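Local coordinates for putative uncharacterized protein (Coprinopsis cinerea, PDB 3W9A) that probably hydrolyses beta-glucan chains, as a family 131 glycoside hydrolase whose catalytic domain has a beta-jelly-roll fold, at residues R42-D47 and R60-T65; K101-N106 and D214-G219; E113-F118 and G202-V207; S135-Y140 and T149-D154. All coordinates share one frame; numbering follows the deposited sequence.

Contact 1: R42-D47 and R60-T65; sequences RYLNLD and RGLKVT
Leu62 of segment 60-65 reaches across to the two leucines that flank Asn45 on the neighbouring strand. Its CG stands opposite the backbone N (chi1 179°), which carries CD1 over the strand gap until it lies 3.9 Å from Leu44 CD2 and 4.1 Å from Leu46 CD2. Leu62 meets both leucines at a slant, one methyl shared between them, and Val64 CG2, on the same face, also touches Leu44 CD2. Phe18 of helix 15-18 covers Leu44, Leu46 and Leu62, and strand 77-83 meets this face through Thr79, on Leu44 and Val64, and Leu81, on Leu62. Segments 42-47 and 60-65 are adjacent antiparallel strands in one sheet of the jelly roll, at 153° between their directions. Asn45 and Lys63 form a hydrogen-bonded pair on the other face: Lys63 N gives a 2.7 Å bond to Asn45 O, and Asn45 N answers to Lys63 O. Further along, Gly61 N bonds Asp47 O, while the return bond from Asp47 N to Gly61 O is weak. The Arg60 chain bends at chi3, and its CD lies 3.7 Å from Leu46 CB, an aliphatic contact; its NH1 is held by the backbone oxygens of Phe9 and Asn10. At the far end Thr65 N binds Tyr43 O at 2.8 Å and nearly straight (175°). The carbonyl oxygen of Thr65 lies at the edge of the Tyr43 ring, in its plane, and Arg42 CB covers one ring face. The Tyr43 hydroxyl is bonded to Thr69 and Gly38 N.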
# COMPACT_ATOMS: atom_id res chain seq x y z
N ARG A 42 0.34 -18.54 1.35
CA ARG A 42 1.64 -18.34 0.70
C ARG A 42 1.91 -16.83 0.42
O ARG A 42 3.07 -16.41 0.32
CB ARG A 42 1.71 -19.12 -0.60
CG ARG A 42 3.09 -19.19 -1.23
CD ARG A 42 3.07 -19.94 -2.54
NE ARG A 42 2.62 -21.31 -2.37
CZ ARG A 42 2.39 -22.16 -3.37
NH1 ARG A 42 2.54 -21.77 -4.63
NH2 ARG A 42 1.98 -23.40 -3.11
N TYR A 43 0.85 -16.04 0.31
CA TYR A 43 0.95 -14.64 -0.14
C TYR A 43 0.51 -13.58 0.87
O TYR A 43 1.03 -12.46 0.87
CB TYR A 43 0.13 -14.47 -1.41
CG TYR A 43 0.35 -15.54 -2.45
CD1 TYR A 43 1.62 -15.74 -3.02
CD2 TYR A 43 -0.68 -16.34 -2.86
CE1 TYR A 43 1.83 -16.71 -3.97
CE2 TYR A 43 -0.48 -17.33 -3.79
CZ TYR A 43 0.77 -17.52 -4.34
OH TYR A 43 0.93 -18.50 -5.28
N LEU A 44 -0.45 -13.93 1.71
CA LEU A 44 -1.00 -12.99 2.68
C LEU A 44 -1.03 -13.59 4.07
O LEU A 44 -1.60 -14.65 4.29
CB LEU A 44 -2.42 -12.56 2.27
CG LEU A 44 -2.53 -11.80 0.94
CD1 LEU A 44 -3.99 -11.61 0.57
CD2 LEU A 44 -1.79 -10.45 0.95
N ASN A 45 -0.38 -12.91 5.02
CA ASN A 45 -0.38 -13.34 6.40
C ASN A 45 -0.58 -12.17 7.34
O ASN A 45 -0.20 -11.04 7.04
CB ASN A 45 0.91 -14.08 6.74
CG ASN A 45 1.03 -15.38 5.99
OD1 ASN A 45 1.67 -15.44 4.93
ND2 ASN A 45 0.35 -16.40 6.47
N LEU A 46 -1.17 -12.46 8.49
CA LEU A 46 -1.62 -11.47 9.45
C LEU A 46 -1.05 -11.77 10.83
O LEU A 46 -0.99 -12.93 11.24
CB LEU A 46 -3.14 -11.50 9.51
CG LEU A 46 -3.86 -11.22 8.18
CD1 LEU A 46 -5.06 -12.16 7.97
CD2 LEU A 46 -4.28 -9.77 8.09
N ASP A 47 -0.62 -10.72 11.55
CA ASP A 47 0.05 -10.87 12.85
C ASP A 47 0.18 -9.52 13.55
O ASP A 47 0.38 -8.49 12.90
CB ASP A 47 1.45 -11.48 12.65
CG ASP A 47 2.05 -12.05 13.92
OD1 ASP A 47 2.83 -11.33 14.61
OD2 ASP A 47 1.73 -13.21 14.24
N ARG A 60 -3.69 -5.83 14.12
CA ARG A 60 -2.62 -6.52 13.40
C ARG A 60 -2.22 -5.80 12.11
O ARG A 60 -2.85 -4.82 11.72
CB ARG A 60 -3.02 -7.97 13.13
CG ARG A 60 -4.23 -8.14 12.26
CD ARG A 60 -4.67 -9.59 12.24
NE ARG A 60 -5.29 -9.97 13.50
CZ ARG A 60 -6.54 -9.71 13.85
NH1 ARG A 60 -7.38 -9.06 13.04
NH2 ARG A 60 -6.97 -10.11 15.05
N GLY A 61 -1.14 -6.27 11.49
CA GLY A 61 -0.74 -5.83 10.15
C GLY A 61 -0.69 -6.98 9.13
O GLY A 61 -0.88 -8.15 9.47
N LEU A 62 -0.44 -6.63 7.88
CA LEU A 62 -0.42 -7.59 6.79
C LEU A 62 0.99 -7.77 6.28
O LEU A 62 1.66 -6.80 5.93
CB LEU A 62 -1.29 -7.09 5.66
CG LEU A 62 -1.36 -7.97 4.41
CD1 LEU A 62 -2.13 -9.26 4.67
CD2 LEU A 62 -2.02 -7.19 3.29
N LYS A 63 1.45 -9.02 6.25
CA LYS A 63 2.69 -9.36 5.53
C LYS A 63 2.30 -9.77 4.13
O LYS A 63 1.57 -10.73 3.94
CB LYS A 63 3.42 -10.54 6.19
CG LYS A 63 4.85 -10.68 5.67
CD LYS A 63 5.48 -12.07 5.84
CE LYS A 63 5.09 -12.82 7.06
NZ LYS A 63 5.97 -14.01 7.32
N VAL A 64 2.80 -9.04 3.14
CA VAL A 64 2.51 -9.34 1.74
C VAL A 64 3.72 -10.07 1.21
O VAL A 64 4.80 -9.53 1.24
CB VAL A 64 2.26 -8.02 0.95
CG1 VAL A 64 2.32 -8.25 -0.55
CG2 VAL A 64 0.93 -7.41 1.36
N THR A 65 3.54 -11.30 0.72
CA THR A 65 4.66 -12.06 0.18
C THR A 65 4.51 -12.33 -1.32
O THR A 65 3.49 -12.85 -1.78
CB THR A 65 4.86 -13.41 0.94
OG1 THR A 65 5.14 -13.17 2.32
CG2 THR A 65 6.01 -14.24 0.34

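Contact 2: K101-N106 and D214-G219; sequences KRTNTN and DWYVSG
The Tyr216 ring carries Lys101 CE over one face, 4.2 Å from the ring centroid and offset toward the rim, a CH-pi contact, while Lys101 O and a water lie in plane at its edge. Lys101 CG sits between the backbone N and the carbonyl carbon (chi1 76°), and the extended chain beyond it takes CE over the ring. Thr103 CG2 approaches obliquely, 3.7 Å from Tyr216 CE2. Lys101 and Tyr216 are an antiparallel hydrogen-bonded pair where strand 93-101 of the jelly-roll sheet ends beside strand 213-224; beyond it the chain loops out and returns at Asn106. There Asn106 O accepts from Asp214 N, and Asn106 ND2 binds Asp214 OD2 at 2.8 Å. The amide and carboxylate planes stand 74° apart, and ND2 meets OD2 from above the carboxylate plane while OD2 lies close to the amide plane. Asp214 OD1 is bonded to Thr65 OG1, tying strand 61-66 to the loop. An alanine here would remove both oxygens and would probably leave Asn106 ND2 and Thr65 OG1 without their mates. The water at the ring edge links both segments: it accepts from Thr103 OG1 and Tyr216 OH and donates to Thr105 O and, at 2.8 Å, to Asp214 OD2.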
# COMPACT_ATOMS: atom_id res chain seq x y z
N LYS A 101 6.66 -1.23 5.62
CA LYS A 101 8.05 -1.50 6.00
C LYS A 101 8.55 -2.80 5.43
O LYS A 101 7.78 -3.63 4.92
CB LYS A 101 8.21 -1.56 7.51
CG LYS A 101 7.71 -2.85 8.15
CD LYS A 101 8.49 -3.20 9.40
CE LYS A 101 8.06 -4.54 9.94
NZ LYS A 101 8.70 -4.81 11.26
N ARG A 102 9.86 -2.96 5.55
CA ARG A 102 10.53 -4.23 5.28
C ARG A 102 11.32 -4.64 6.51
O ARG A 102 11.50 -3.84 7.42
CB ARG A 102 11.46 -4.10 4.07
CG ARG A 102 12.63 -3.14 4.25
CD ARG A 102 13.70 -3.48 3.23
NE ARG A 102 14.98 -2.87 3.52
CZ ARG A 102 16.02 -3.51 4.06
NH1 ARG A 102 15.95 -4.79 4.42
NH2 ARG A 102 17.16 -2.85 4.24
N THR A 103 11.77 -5.89 6.53
CA THR A 103 12.74 -6.34 7.54
C THR A 103 14.00 -6.80 6.82
O THR A 103 14.16 -6.57 5.62
CB THR A 103 12.17 -7.48 8.42
OG1 THR A 103 11.99 -8.68 7.65
CG2 THR A 103 10.85 -7.07 9.06
N ASN A 104 14.89 -7.43 7.56
CA ASN A 104 16.04 -8.08 6.97
C ASN A 104 15.72 -9.46 6.41
O ASN A 104 16.44 -9.98 5.57
CB ASN A 104 17.15 -8.16 8.00
CG ASN A 104 17.91 -6.85 8.13
OD1 ASN A 104 17.98 -6.06 7.19
ND2 ASN A 104 18.49 -6.64 9.28
N THR A 105 14.61 -10.05 6.87
CA THR A 105 14.15 -11.36 6.34
C THR A 105 13.36 -11.17 5.05
O THR A 105 12.51 -10.28 4.97
CB THR A 105 13.28 -12.08 7.37
OG1 THR A 105 14.01 -12.21 8.60
CG2 THR A 105 12.91 -13.47 6.90
N ASN A 106 13.65 -12.00 4.04
CA ASN A 106 13.03 -11.91 2.73
C ASN A 106 12.99 -10.45 2.26
O ASN A 106 11.96 -9.96 1.81
CB ASN A 106 11.60 -12.49 2.76
CG ASN A 106 11.59 -13.99 3.01
OD1 ASN A 106 12.53 -14.70 2.64
ND2 ASN A 106 10.51 -14.48 3.60
N ASP A 214 9.16 -10.21 1.44
CA ASP A 214 8.08 -9.81 2.35
C ASP A 214 8.03 -8.30 2.40
O ASP A 214 9.06 -7.62 2.52
CB ASP A 214 8.30 -10.35 3.77
CG ASP A 214 8.34 -11.87 3.83
OD1 ASP A 214 7.64 -12.54 3.07
OD2 ASP A 214 9.09 -12.38 4.67
N TRP A 215 6.82 -7.77 2.29
CA TRP A 215 6.54 -6.37 2.55
C TRP A 215 5.47 -6.37 3.64
O TRP A 215 4.62 -7.26 3.67
CB TRP A 215 5.98 -5.71 1.28
CG TRP A 215 6.95 -5.64 0.13
CD1 TRP A 215 7.40 -6.68 -0.64
CD2 TRP A 215 7.54 -4.46 -0.41
NE1 TRP A 215 8.28 -6.22 -1.58
CE2 TRP A 215 8.38 -4.86 -1.46
CE3 TRP A 215 7.47 -3.11 -0.07
CZ2 TRP A 215 9.10 -3.95 -2.22
CZ3 TRP A 215 8.24 -2.21 -0.80
CH2 TRP A 215 9.03 -2.63 -1.86
N TYR A 216 5.53 -5.40 4.55
CA TYR A 216 4.53 -5.29 5.59
C TYR A 216 3.72 -4.02 5.41
O TYR A 216 4.26 -2.95 5.10
CB TYR A 216 5.17 -5.33 6.97
CG TYR A 216 6.00 -6.59 7.25
CD1 TYR A 216 5.55 -7.57 8.12
CD2 TYR A 216 7.24 -6.78 6.63
CE1 TYR A 216 6.31 -8.69 8.40
CE2 TYR A 216 7.99 -7.92 6.88
CZ TYR A 216 7.52 -8.86 7.77
OH TYR A 216 8.27 -9.98 8.02
N VAL A 217 2.41 -4.14 5.60
CA VAL A 217 1.48 -3.03 5.33
C VAL A 217 0.53 -2.92 6.50
O VAL A 217 -0.00 -3.93 6.95
CB VAL A 217 0.65 -3.30 4.06
CG1 VAL A 217 -0.39 -2.20 3.84
CG2 VAL A 217 1.55 -3.45 2.85
N SER A 218 0.31 -1.71 7.01
CA SER A 218 -0.71 -1.51 8.04
C SER A 218 -1.33 -0.13 7.98
O SER A 218 -0.82 0.76 7.30
CB SER A 218 -0.12 -1.76 9.42
OG SER A 218 0.87 -0.79 9.69
N GLY A 219 -2.43 0.04 8.70
CA GLY A 219 -3.10 1.33 8.80
C GLY A 219 -3.58 1.87 7.46
O GLY A 219 -3.32 3.03 7.12
O HOH W 1 11.16 -7.76 4.35
O HOH W 2 10.19 -10.77 6.69

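Contact 3: E113-F118 and G202-V207; sequences EHQVMF and GVLRIV
With His114 CG anti to the carbonyl carbon (chi1 -55°) and Arg205 CG anti to the backbone N (chi1 -157°), these two side chains, neighbours as a non-hydrogen-bonded pair, lie side by side. Arg205 CG comes over one face of the imidazole, 3.8 Å from the ring centroid in a CH-pi contact, and the guanidinium, turned by the bend at chi3, ends up almost perpendicular to that ring. Arg205 grips a single oxygen, Val207 O, side-on, with NE and NH2 each at 2.9 Å and both in the guanidinium plane. Its NH1 makes a salt bridge to Glu213, whose carboxylate also accepts from His114 NE2. A leucine in place of Arg205 is likely to leave Val207 O without either donor and Glu213 without its cationic mate. On this same face Val116 and Val203 run alongside each other, Val116 CG1 to Val203 CG2 at 4.1 Å. The opposite face holds Gln115 beside Leu204, with Gln115 OE1 3.8 Å from Leu204 CD2. Past the corner at Met117, the Phe118 ring crosses Leu204 at about a right angle, Phe118 CE2 nearing Leu204 CB. Gln115 NE2 binds Glu113 OE2 from above the carboxylate plane and also a glycerol, probably from the crystallisation liquor. Reciprocal backbone bonds join Gln115 and Leu204, and Met117, a selenomethionine, donates through its N to Gly202 O at 3.2 Å. The result is an antiparallel strand pair in the second sheet of the beta-jelly roll, its valine face packed against strand 61-66 of the first.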
# COMPACT_ATOMS: atom_id res chain seq x y z
N GLU A 113 13.19 -3.86 -10.20
CA GLU A 113 12.12 -2.86 -10.13
C GLU A 113 10.88 -3.43 -9.44
O GLU A 113 10.46 -4.54 -9.77
CB GLU A 113 11.73 -2.37 -11.52
CG GLU A 113 10.61 -1.32 -11.47
CD GLU A 113 10.29 -0.72 -12.81
OE1 GLU A 113 11.08 -0.86 -13.76
OE2 GLU A 113 9.21 -0.10 -12.92
N HIS A 114 10.32 -2.64 -8.51
CA HIS A 114 9.06 -2.93 -7.80
C HIS A 114 8.14 -1.76 -7.93
O HIS A 114 8.59 -0.62 -7.91
CB HIS A 114 9.27 -3.09 -6.30
CG HIS A 114 10.29 -4.11 -5.94
ND1 HIS A 114 11.63 -3.89 -6.13
CD2 HIS A 114 10.18 -5.33 -5.39
CE1 HIS A 114 12.31 -4.95 -5.72
NE2 HIS A 114 11.44 -5.84 -5.27
N GLN A 115 6.85 -2.04 -8.04
CA GLN A 115 5.81 -1.02 -7.96
C GLN A 115 4.89 -1.41 -6.82
O GLN A 115 4.43 -2.56 -6.74
CB GLN A 115 5.04 -0.95 -9.27
CG GLN A 115 5.84 -0.40 -10.44
CD GLN A 115 5.49 -1.04 -11.77
OE1 GLN A 115 4.35 -1.45 -11.99
NE2 GLN A 115 6.48 -1.16 -12.65
N VAL A 116 4.67 -0.47 -5.92
CA VAL A 116 3.97 -0.76 -4.68
C VAL A 116 2.97 0.32 -4.39
O VAL A 116 3.24 1.49 -4.61
CB VAL A 116 4.97 -0.85 -3.53
CG1 VAL A 116 4.29 -1.42 -2.31
CG2 VAL A 116 6.17 -1.72 -3.92
N MSE A 117 1.80 -0.09 -3.88
CA MSE A 117 0.75 0.86 -3.51
C MSE A 117 0.42 1.76 -4.68
O MSE A 117 0.45 2.98 -4.59
CB MSE A 117 1.18 1.63 -2.24
CG MSE A 117 1.64 0.76 -1.06
SE MSE A 117 0.29 -0.56 -0.43
CE MSE A 117 -1.24 0.69 -0.34
N PHE A 118 0.06 1.14 -5.80
CA PHE A 118 -0.10 1.83 -7.07
C PHE A 118 -1.52 1.77 -7.59
O PHE A 118 -2.21 0.76 -7.41
CB PHE A 118 0.84 1.26 -8.15
CG PHE A 118 0.67 -0.22 -8.43
CD1 PHE A 118 -0.20 -0.68 -9.41
CD2 PHE A 118 1.46 -1.15 -7.77
CE1 PHE A 118 -0.31 -2.04 -9.68
CE2 PHE A 118 1.35 -2.51 -8.04
CZ PHE A 118 0.48 -2.96 -9.00
N GLY A 202 -0.55 -3.62 -2.29
CA GLY A 202 0.37 -4.73 -2.45
C GLY A 202 1.56 -4.42 -3.32
O GLY A 202 1.97 -3.26 -3.44
N VAL A 203 2.12 -5.47 -3.94
CA VAL A 203 3.44 -5.39 -4.57
C VAL A 203 3.48 -6.12 -5.88
O VAL A 203 3.01 -7.26 -5.98
CB VAL A 203 4.51 -6.07 -3.69
CG1 VAL A 203 5.90 -5.84 -4.28
CG2 VAL A 203 4.44 -5.53 -2.28
N LEU A 204 4.05 -5.45 -6.87
CA LEU A 204 4.40 -6.04 -8.14
C LEU A 204 5.90 -5.95 -8.27
O LEU A 204 6.48 -4.89 -8.01
CB LEU A 204 3.72 -5.30 -9.30
CG LEU A 204 4.03 -5.72 -10.75
CD1 LEU A 204 2.84 -5.33 -11.61
CD2 LEU A 204 5.29 -5.06 -11.30
N ARG A 205 6.52 -7.07 -8.65
CA ARG A 205 7.91 -7.06 -9.13
C ARG A 205 7.98 -7.64 -10.55
O ARG A 205 7.43 -8.72 -10.81
CB ARG A 205 8.83 -7.85 -8.20
CG ARG A 205 10.28 -7.41 -8.31
CD ARG A 205 11.18 -8.22 -7.41
NE ARG A 205 11.50 -9.51 -7.99
CZ ARG A 205 12.12 -10.50 -7.37
NH1 ARG A 205 12.51 -10.38 -6.09
NH2 ARG A 205 12.38 -11.61 -8.03
N ILE A 206 8.69 -6.96 -11.44
CA ILE A 206 8.73 -7.38 -12.85
C ILE A 206 9.50 -8.68 -13.02
O ILE A 206 8.97 -9.62 -13.61
CB ILE A 206 9.28 -6.28 -13.79
CG1 ILE A 206 8.34 -5.06 -13.81
CG2 ILE A 206 9.42 -6.78 -15.23
CD1 ILE A 206 8.97 -3.83 -14.42
N VAL A 207 10.72 -8.75 -12.52
CA VAL A 207 11.57 -9.94 -12.70
C VAL A 207 11.18 -11.05 -11.72
O VAL A 207 11.12 -10.83 -10.52
CB VAL A 207 13.06 -9.61 -12.52
CG1 VAL A 207 13.92 -10.87 -12.55
CG2 VAL A 207 13.50 -8.66 -13.61
O HOH W 3 11.90 -6.43 -11.48

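Contact 4: S135-Y140 and T149-D154; sequences SNLGWY and TPFTAD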
# COMPACT_ATOMS: atom_id res chain seq x y z
N SER A 135 18.27 1.57 -3.64
CA SER A 135 17.94 1.17 -2.26
C SER A 135 17.03 2.16 -1.55
O SER A 135 16.74 2.00 -0.36
CB SER A 135 19.21 0.97 -1.43
OG SER A 135 19.95 -0.10 -1.97
N ASN A 136 16.60 3.20 -2.26
CA ASN A 136 15.59 4.10 -1.74
C ASN A 136 14.19 3.66 -2.12
O ASN A 136 13.94 3.12 -3.20
CB ASN A 136 15.80 5.53 -2.23
CG ASN A 136 16.95 6.23 -1.53
OD1 ASN A 136 17.80 5.60 -0.93
ND2 ASN A 136 16.97 7.54 -1.62
N LEU A 137 13.27 3.94 -1.22
CA LEU A 137 11.86 3.87 -1.50
C LEU A 137 11.47 5.23 -2.10
O LEU A 137 11.50 6.23 -1.40
CB LEU A 137 11.12 3.61 -0.18
CG LEU A 137 9.62 3.33 -0.18
CD1 LEU A 137 9.30 2.05 -0.96
CD2 LEU A 137 9.10 3.24 1.24
N GLY A 138 11.15 5.26 -3.39
CA GLY A 138 10.72 6.48 -4.04
C GLY A 138 9.22 6.57 -4.27
O GLY A 138 8.58 5.57 -4.59
N TRP A 139 8.68 7.78 -4.12
CA TRP A 139 7.30 8.10 -4.48
C TRP A 139 7.28 8.81 -5.80
O TRP A 139 8.09 9.73 -6.04
CB TRP A 139 6.63 8.99 -3.45
CG TRP A 139 5.22 9.35 -3.78
CD1 TRP A 139 4.14 8.51 -3.77
CD2 TRP A 139 4.74 10.63 -4.18
NE1 TRP A 139 3.01 9.21 -4.14
CE2 TRP A 139 3.35 10.51 -4.39
CE3 TRP A 139 5.34 11.87 -4.39
CZ2 TRP A 139 2.56 11.59 -4.79
CZ3 TRP A 139 4.55 12.94 -4.77
CH2 TRP A 139 3.18 12.79 -4.98
N TYR A 140 6.34 8.40 -6.65
CA TYR A 140 6.19 8.95 -7.97
C TYR A 140 4.81 9.59 -8.15
O TYR A 140 3.82 9.15 -7.55
CB TYR A 140 6.35 7.85 -8.99
CG TYR A 140 7.75 7.30 -9.06
CD1 TYR A 140 8.57 7.57 -10.15
CD2 TYR A 140 8.27 6.55 -8.02
CE1 TYR A 140 9.86 7.07 -10.22
CE2 TYR A 140 9.57 6.06 -8.06
CZ TYR A 140 10.35 6.32 -9.16
OH TYR A 140 11.63 5.81 -9.22
N THR A 149 13.59 7.98 0.02
CA THR A 149 14.23 7.88 1.32
C THR A 149 14.85 6.49 1.40
O THR A 149 14.28 5.53 0.86
CB THR A 149 13.22 8.16 2.47
OG1 THR A 149 13.91 8.49 3.67
CG2 THR A 149 12.31 6.97 2.74
N PRO A 150 16.04 6.39 2.02
CA PRO A 150 16.58 5.06 2.20
C PRO A 150 15.56 4.10 2.84
O PRO A 150 14.97 4.43 3.85
CB PRO A 150 17.76 5.32 3.13
CG PRO A 150 18.29 6.64 2.65
CD PRO A 150 17.06 7.43 2.28
N PHE A 151 15.35 2.94 2.23
CA PHE A 151 14.36 1.99 2.73
C PHE A 151 14.99 1.18 3.89
O PHE A 151 15.35 0.01 3.74
CB PHE A 151 13.86 1.10 1.58
CG PHE A 151 12.59 0.32 1.89
CD1 PHE A 151 12.20 -0.72 1.05
CD2 PHE A 151 11.79 0.62 2.97
CE1 PHE A 151 11.04 -1.43 1.30
CE2 PHE A 151 10.64 -0.11 3.23
CZ PHE A 151 10.26 -1.13 2.39
N THR A 152 15.10 1.83 5.05
CA THR A 152 15.74 1.26 6.22
C THR A 152 14.93 0.10 6.77
O THR A 152 13.71 0.22 6.95
CB THR A 152 15.88 2.31 7.34
OG1 THR A 152 16.37 3.55 6.79
CG2 THR A 152 16.85 1.84 8.39
N ALA A 153 15.61 -1.02 7.05
CA ALA A 153 14.97 -2.18 7.65
C ALA A 153 14.33 -1.82 8.98
O ALA A 153 14.89 -1.07 9.78
CB ALA A 153 15.98 -3.32 7.83
N ASP A 154 13.12 -2.33 9.19
CA ASP A 154 12.34 -2.15 10.42
C ASP A 154 11.80 -0.75 10.74
O ASP A 154 11.12 -0.57 11.73
CB ASP A 154 13.07 -2.77 11.61
CG ASP A 154 13.06 -4.29 11.54
OD1 ASP A 154 14.12 -4.87 11.27
OD2 ASP A 154 11.97 -4.90 11.66
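Backbone hydrogen bonds hold Leu137 and Thr149 together as an antiparallel hydrogen-bonded pair. Leu137 N reaches Thr149 O at 2.8 Å, and Thr149 N returns to Leu137 O at 3.1 Å. A third bond, from Phe151 N to Ser135 O, is straight at 170° and continues the pairing one step beyond Pro150, a residue that has no N-H to give. Asn136 and Pro150 sit opposite each other as a non-hydrogen-bonded pair, where Asn136 CA makes a CA-H...O contact of 3.2 Å with Thr149 O. Among the polar side chains, Asn136 lays its amide against the proline: OD1 is 3.4 Å from Pro150 CA, while ND2 is bonded to Ser148 OG. Apolar packing is carried by Leu137 and Phe151. Leu137 CG is placed opposite the backbone N (chi1 -173°), and this together with chi2 (62°) brings CD2 over one face of the Phe151 ring, 4.1 Å above its plane and displaced toward the rim; the CB atoms of Leu137 and Phe151 also meet at 4.1 Å. Tyr128 meets the Phe151 ring edge-to-face, and Trp215 packs on it too, while Phe159 touches Leu137, so the pair is buried between the sheets. Phe151 O accepts from Arg102 NE. Phe151 is also the centre of an inverse gamma turn, which bends the chain away at the open end of the beta hairpin formed by strands 136-141 and 144-150.

Along the chain, contact 1 closes first; contact 2 then spans a long loop within which contact 3 lies, and contact 4 is nested inside contact 3. Contacts 1 and 2, with centres about 9 Å apart, share one sheet through neighbouring strands 61-66 and 213-224. Contacts 3 and 4, about 13 Å apart between centres and not touching, belong to the other. The sheets meet where Trp215 of contact 2 packs on Val203, His114 and Val116 of contact 3, and where Val64 of contact 1 touches Val203. Arg102 joins contact 2 to contact 4 through Asp154 and Phe151. Local pairings (contacts 1 and 4) and sequence-distant ones (contacts 2 and 3) together build one two-sheet jelly-roll domain.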